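Long-range contact in anthranilate-CoA ligase (Stigmatella aurantiaca, PDB 4WV3), which is a ligase of the ANL superfamily, with an AMP-binding domain followed by a smaller C-terminal domain: residues Leu52-Leu66 with Gly79-Thr92. Sequence-based numbering, arbitrary orientation.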
loop_
_atom_site.group_PDB
_atom_site.type_symbol
_atom_site.label_atom_id
_atom_site.label_comp_id
_atom_site.label_asym_id
_atom_site.label_seq_id
_atom_site.Cartn_x
_atom_site.Cartn_y
_atom_site.Cartn_z
ATOM N N LEU A 52 18.181 21.657 1.754
ATOM C CA LEU A 52 18.260 21.079 0.418
ATOM C C LEU A 52 18.703 22.119 -0.607
ATOM O O LEU A 52 19.383 21.792 -1.581
ATOM C CB LEU A 52 16.917 20.464 0.017
ATOM C CG LEU A 52 16.539 19.163 0.729
ATOM C CD1 LEU A 52 15.073 18.829 0.505
ATOM C CD2 LEU A 52 17.427 18.020 0.259
ATOM N N LYS A 53 18.319 23.373 -0.383
ATOM C CA LYS A 53 18.750 24.468 -1.245
ATOM C C LYS A 53 20.260 24.641 -1.160
ATOM O O LYS A 53 20.914 24.971 -2.149
ATOM C CB LYS A 53 18.055 25.775 -0.858
ATOM C CG LYS A 53 16.543 25.732 -0.963
ATOM C CD LYS A 53 15.921 27.061 -0.565
ATOM C CE LYS A 53 16.055 28.093 -1.671
ATOM N NZ LYS A 53 15.232 27.737 -2.859
ATOM N N GLY A 54 20.805 24.415 0.031
ATOM C CA GLY A 54 22.240 24.487 0.242
ATOM C C GLY A 54 22.966 23.390 -0.508
ATOM O O GLY A 54 24.135 23.535 -0.866
ATOM N N LEU A 55 22.265 22.285 -0.746
ATOM C CA LEU A 55 22.817 21.175 -1.512
ATOM C C LEU A 55 22.527 21.348 -3.002
ATOM O O LEU A 55 22.883 20.497 -3.818
ATOM C CB LEU A 55 22.262 19.842 -1.008
ATOM C CG LEU A 55 22.565 19.494 0.452
ATOM C CD1 LEU A 55 22.057 18.102 0.797
ATOM C CD2 LEU A 55 24.056 19.609 0.736
ATOM N N GLY A 56 21.873 22.452 -3.348
ATOM C CA GLY A 56 21.624 22.792 -4.737
ATOM C C GLY A 56 20.380 22.166 -5.339
ATOM O O GLY A 56 20.203 22.181 -6.558
ATOM N N VAL A 57 19.517 21.616 -4.491
ATOM C CA VAL A 57 18.284 20.993 -4.959
ATOM C C VAL A 57 17.336 22.038 -5.539
ATOM O O VAL A 57 17.125 23.095 -4.942
ATOM C CB VAL A 57 17.576 20.217 -3.830
ATOM C CG1 VAL A 57 16.265 19.625 -4.323
ATOM C CG2 VAL A 57 18.484 19.125 -3.289
ATOM N N ARG A 58 16.776 21.745 -6.708
ATOM C CA ARG A 58 15.883 22.680 -7.378
ATOM C C ARG A 58 14.501 22.091 -7.636
ATOM O O ARG A 58 14.264 20.902 -7.414
ATOM C CB ARG A 58 16.492 23.145 -8.702
ATOM C CG ARG A 58 17.792 23.912 -8.558
ATOM C CD ARG A 58 18.297 24.364 -9.915
ATOM N NE ARG A 58 19.552 25.101 -9.818
ATOM C CZ ARG A 58 20.210 25.591 -10.863
ATOM N NH1 ARG A 58 19.731 25.421 -12.087
ATOM N NH2 ARG A 58 21.347 26.250 -10.684
ATOM N N PHE A 59 13.599 22.945 -8.106
ATOM C CA PHE A 59 12.253 22.548 -8.497
ATOM C C PHE A 59 12.313 21.473 -9.578
ATOM O O PHE A 59 13.005 21.632 -10.584
ATOM C CB PHE A 59 11.499 23.773 -9.023
ATOM C CG PHE A 59 10.032 23.539 -9.262
ATOM C CD1 PHE A 59 9.094 23.961 -8.336
ATOM C CD2 PHE A 59 9.589 22.919 -10.422
ATOM C CE1 PHE A 59 7.745 23.757 -8.552
ATOM C CE2 PHE A 59 8.242 22.710 -10.642
ATOM C CZ PHE A 59 7.318 23.131 -9.707
ATOM N N GLY A 60 11.588 20.380 -9.367
ATOM C CA GLY A 60 11.492 19.328 -10.363
ATOM C C GLY A 60 12.559 18.257 -10.253
ATOM O O GLY A 60 12.597 17.330 -11.063
ATOM N N GLU A 61 13.428 18.379 -9.256
ATOM C CA GLU A 61 14.480 17.390 -9.040
ATOM C C GLU A 61 14.062 16.334 -8.023
ATOM O O GLU A 61 13.347 16.627 -7.064
ATOM C CB GLU A 61 15.779 18.064 -8.596
ATOM C CG GLU A 61 16.458 18.878 -9.683
ATOM C CD GLU A 61 17.744 19.522 -9.207
ATOM O OE1 GLU A 61 17.974 19.556 -7.979
ATOM O OE2 GLU A 61 18.527 19.989 -10.060
ATOM N N CYS A 62 14.515 15.103 -8.239
ATOM C CA CYS A 62 14.171 13.993 -7.359
ATOM C C CYS A 62 15.103 13.909 -6.159
ATOM O O CYS A 62 16.324 13.971 -6.302
ATOM C CB CYS A 62 14.200 12.671 -8.128
ATOM S SG CYS A 62 12.911 12.508 -9.377
ATOM N N VAL A 63 14.518 13.769 -4.974
ATOM C CA VAL A 63 15.292 13.580 -3.755
ATOM C C VAL A 63 14.988 12.211 -3.157
ATOM O O VAL A 63 13.827 11.859 -2.949
ATOM C CB VAL A 63 14.990 14.670 -2.710
ATOM C CG1 VAL A 63 15.853 14.473 -1.474
ATOM C CG2 VAL A 63 15.216 16.050 -3.307
ATOM N N GLY A 64 16.035 11.441 -2.886
ATOM C CA GLY A 64 15.878 10.103 -2.346
ATOM C C GLY A 64 15.542 10.093 -0.867
ATOM O O GLY A 64 16.207 10.746 -0.063
ATOM N N LEU A 65 14.500 9.350 -0.509
ATOM C CA LEU A 65 14.096 9.214 0.884
ATOM C C LEU A 65 13.990 7.740 1.265
ATOM O O LEU A 65 12.977 7.091 1.001
ATOM C CB LEU A 65 12.763 9.926 1.128
ATOM C CG LEU A 65 12.198 9.878 2.550
ATOM C CD1 LEU A 65 13.228 10.368 3.554
ATOM C CD2 LEU A 65 10.920 10.701 2.644
ATOM N N LEU A 66 15.045 7.218 1.883
ATOM C CA LEU A 66 15.091 5.812 2.266
ATOM C C LEU A 66 15.345 5.649 3.763
ATOM O O LEU A 66 16.486 5.497 4.197
ATOM C CB LEU A 66 16.168 5.077 1.464
ATOM C CG LEU A 66 16.311 3.572 1.701
ATOM C CD1 LEU A 66 15.018 2.848 1.365
ATOM C CD2 LEU A 66 17.470 3.013 0.893
ATOM N N GLY A 79 9.509 18.659 3.435
ATOM C CA GLY A 79 10.597 19.567 3.126
ATOM C C GLY A 79 10.900 19.550 1.640
ATOM O O GLY A 79 11.161 20.590 1.035
ATOM N N ILE A 80 10.860 18.357 1.054
ATOM C CA ILE A 80 11.102 18.178 -0.373
ATOM C C ILE A 80 9.952 18.740 -1.207
ATOM O O ILE A 80 10.173 19.464 -2.179
ATOM C CB ILE A 80 11.280 16.687 -0.719
ATOM C CG1 ILE A 80 12.522 16.120 -0.032
ATOM C CG2 ILE A 80 11.380 16.493 -2.223
ATOM C CD1 ILE A 80 12.525 14.610 0.058
ATOM N N VAL A 81 8.727 18.401 -0.817
ATOM C CA VAL A 81 7.535 18.818 -1.551
ATOM C C VAL A 81 7.366 20.337 -1.575
ATOM O O VAL A 81 7.071 20.921 -2.619
ATOM C CB VAL A 81 6.263 18.158 -0.972
ATOM C CG1 VAL A 81 5.011 18.772 -1.578
ATOM C CG2 VAL A 81 6.295 16.654 -1.209
ATOM N N LYS A 82 7.567 20.974 -0.424
ATOM C CA LYS A 82 7.428 22.422 -0.314
ATOM C C LYS A 82 8.430 23.151 -1.201
ATOM O O LYS A 82 8.159 24.243 -1.702
ATOM C CB LYS A 82 7.599 22.867 1.139
ATOM C CG LYS A 82 7.381 24.354 1.360
ATOM C CD LYS A 82 7.293 24.689 2.834
ATOM C CE LYS A 82 7.029 26.168 3.040
ATOM N NZ LYS A 82 6.808 26.494 4.474
ATOM N N LEU A 83 9.590 22.534 -1.398
ATOM C CA LEU A 83 10.650 23.131 -2.197
ATOM C C LEU A 83 10.343 23.024 -3.688
ATOM O O LEU A 83 10.968 23.693 -4.511
ATOM C CB LEU A 83 11.985 22.455 -1.885
ATOM C CG LEU A 83 13.234 23.254 -2.244
ATOM C CD1 LEU A 83 13.203 24.595 -1.533
ATOM C CD2 LEU A 83 14.489 22.477 -1.884
ATOM N N GLY A 84 9.372 22.183 -4.028
ATOM C CA GLY A 84 9.016 21.950 -5.415
ATOM C C GLY A 84 9.799 20.789 -5.995
ATOM O O GLY A 84 9.687 20.477 -7.181
ATOM N N ALA A 85 10.603 20.153 -5.149
ATOM C CA ALA A 85 11.381 18.991 -5.557
ATOM C C ALA A 85 10.523 17.734 -5.486
ATOM O O ALA A 85 9.453 17.737 -4.878
ATOM C CB ALA A 85 12.618 18.849 -4.686
ATOM N N ILE A 86 10.995 16.659 -6.107
ATOM C CA ILE A 86 10.225 15.423 -6.178
ATOM C C ILE A 86 10.676 14.403 -5.137
ATOM O O ILE A 86 11.787 13.878 -5.204
ATOM C CB ILE A 86 10.295 14.798 -7.585
ATOM C CG1 ILE A 86 9.798 15.803 -8.630
ATOM C CG2 ILE A 86 9.484 13.514 -7.641
ATOM C CD1 ILE A 86 9.833 15.288 -10.051
ATOM N N ALA A 87 9.804 14.124 -4.174
ATOM C CA ALA A 87 10.106 13.156 -3.128
ATOM C C ALA A 87 10.021 11.728 -3.657
ATOM O O ALA A 87 9.032 11.343 -4.280
ATOM C CB ALA A 87 9.166 13.345 -1.948
ATOM N N VAL A 88 11.065 10.946 -3.407
ATOM C CA VAL A 88 11.098 9.555 -3.843
ATOM C C VAL A 88 11.116 8.612 -2.641
ATOM O O VAL A 88 12.176 8.314 -2.088
ATOM C CB VAL A 88 12.322 9.274 -4.741
ATOM C CG1 VAL A 88 12.262 7.857 -5.295
ATOM C CG2 VAL A 88 12.389 10.286 -5.874
ATOM N N GLY A 89 9.934 8.153 -2.237
ATOM C CA GLY A 89 9.808 7.234 -1.119
ATOM C C GLY A 89 10.170 5.818 -1.518
ATOM O O GLY A 89 9.443 5.170 -2.270
ATOM N N ILE A 90 11.297 5.334 -1.004
ATOM C CA ILE A 90 11.853 4.060 -1.443
ATOM C C ILE A 90 11.577 2.925 -0.456
ATOM O O ILE A 90 11.607 3.123 0.758
ATOM C CB ILE A 90 13.372 4.182 -1.690
ATOM C CG1 ILE A 90 13.669 5.429 -2.527
ATOM C CG2 ILE A 90 13.916 2.936 -2.374
ATOM C CD1 ILE A 90 15.139 5.659 -2.788
ATOM N N ASN A 91 11.298 1.742 -0.998
ATOM C CA ASN A 91 11.092 0.533 -0.206
ATOM C C ASN A 91 12.285 0.245 0.703
ATOM O O ASN A 91 13.437 0.275 0.267
ATOM C CB ASN A 91 10.831 -0.658 -1.135
ATOM C CG ASN A 91 10.353 -1.897 -0.393
ATOM O OD1 ASN A 91 10.776 -2.176 0.728
ATOM N ND2 ASN A 91 9.467 -2.654 -1.031
ATOM N N THR A 92 11.994 -0.049 1.965
ATOM C CA THR A 92 13.027 -0.240 2.976
ATOM C C THR A 92 13.676 -1.630 2.912
ATOM O O THR A 92 14.838 -1.798 3.291
ATOM C CB THR A 92 12.473 0.077 4.396
ATOM O OG1 THR A 92 13.106 1.257 4.904
ATOM C CG2 THR A 92 12.698 -1.074 5.367
HETATM O O HOH W 1 11.689 5.221 2.732
#
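C62, V63, G64 and L65 pair in parallel with I86, A87, V88 and G89, joining the two strands of a beta-alpha-beta unit whose connecting helix is 71-83. Strand 86-89 is an edge of a five-stranded parallel sheet; strand 62-66 bonds on its far side to strand 110-114, which pairs with the backbone of G64 and L66.

Odd residues of the first strand therefore serve this contact. V63 N donates to I86 O (2.7 Å), and V63 O accepts from V88 N (2.9 Å). L65 N then reaches V88 O at 3.0 Å, and L65 O accepts a fairly straight bond from I90 N (172°). A water hydrogen-bonds to L65 O and I90 O, 2.9 Å from each, which gives L65 O a second partner. Just ahead of strand 62-66, E61 O accepts from I86 N, and G60 N reaches G84 O, coming from above the carbonyl plane. G84 O also lies 3.7 Å above one face of the F59 ring, offset toward the rim.

G56 and G84, both at positive phi, end their helices in Schellman motifs. Within the type II turn 58-61, E61 OE1 receives R58 N from above the carboxylate plane.

I80 CD1 packs on V63 CG1 of the sheet, while L83, its CG anti to the backbone N (chi1 -159°), joins helix 71-83 to helix 38-54, with CD2 at L52 CB and CD1 at K53 CG. On the face bearing C62 and V88, C62 CB meets V88 CG2 at 3.7 Å.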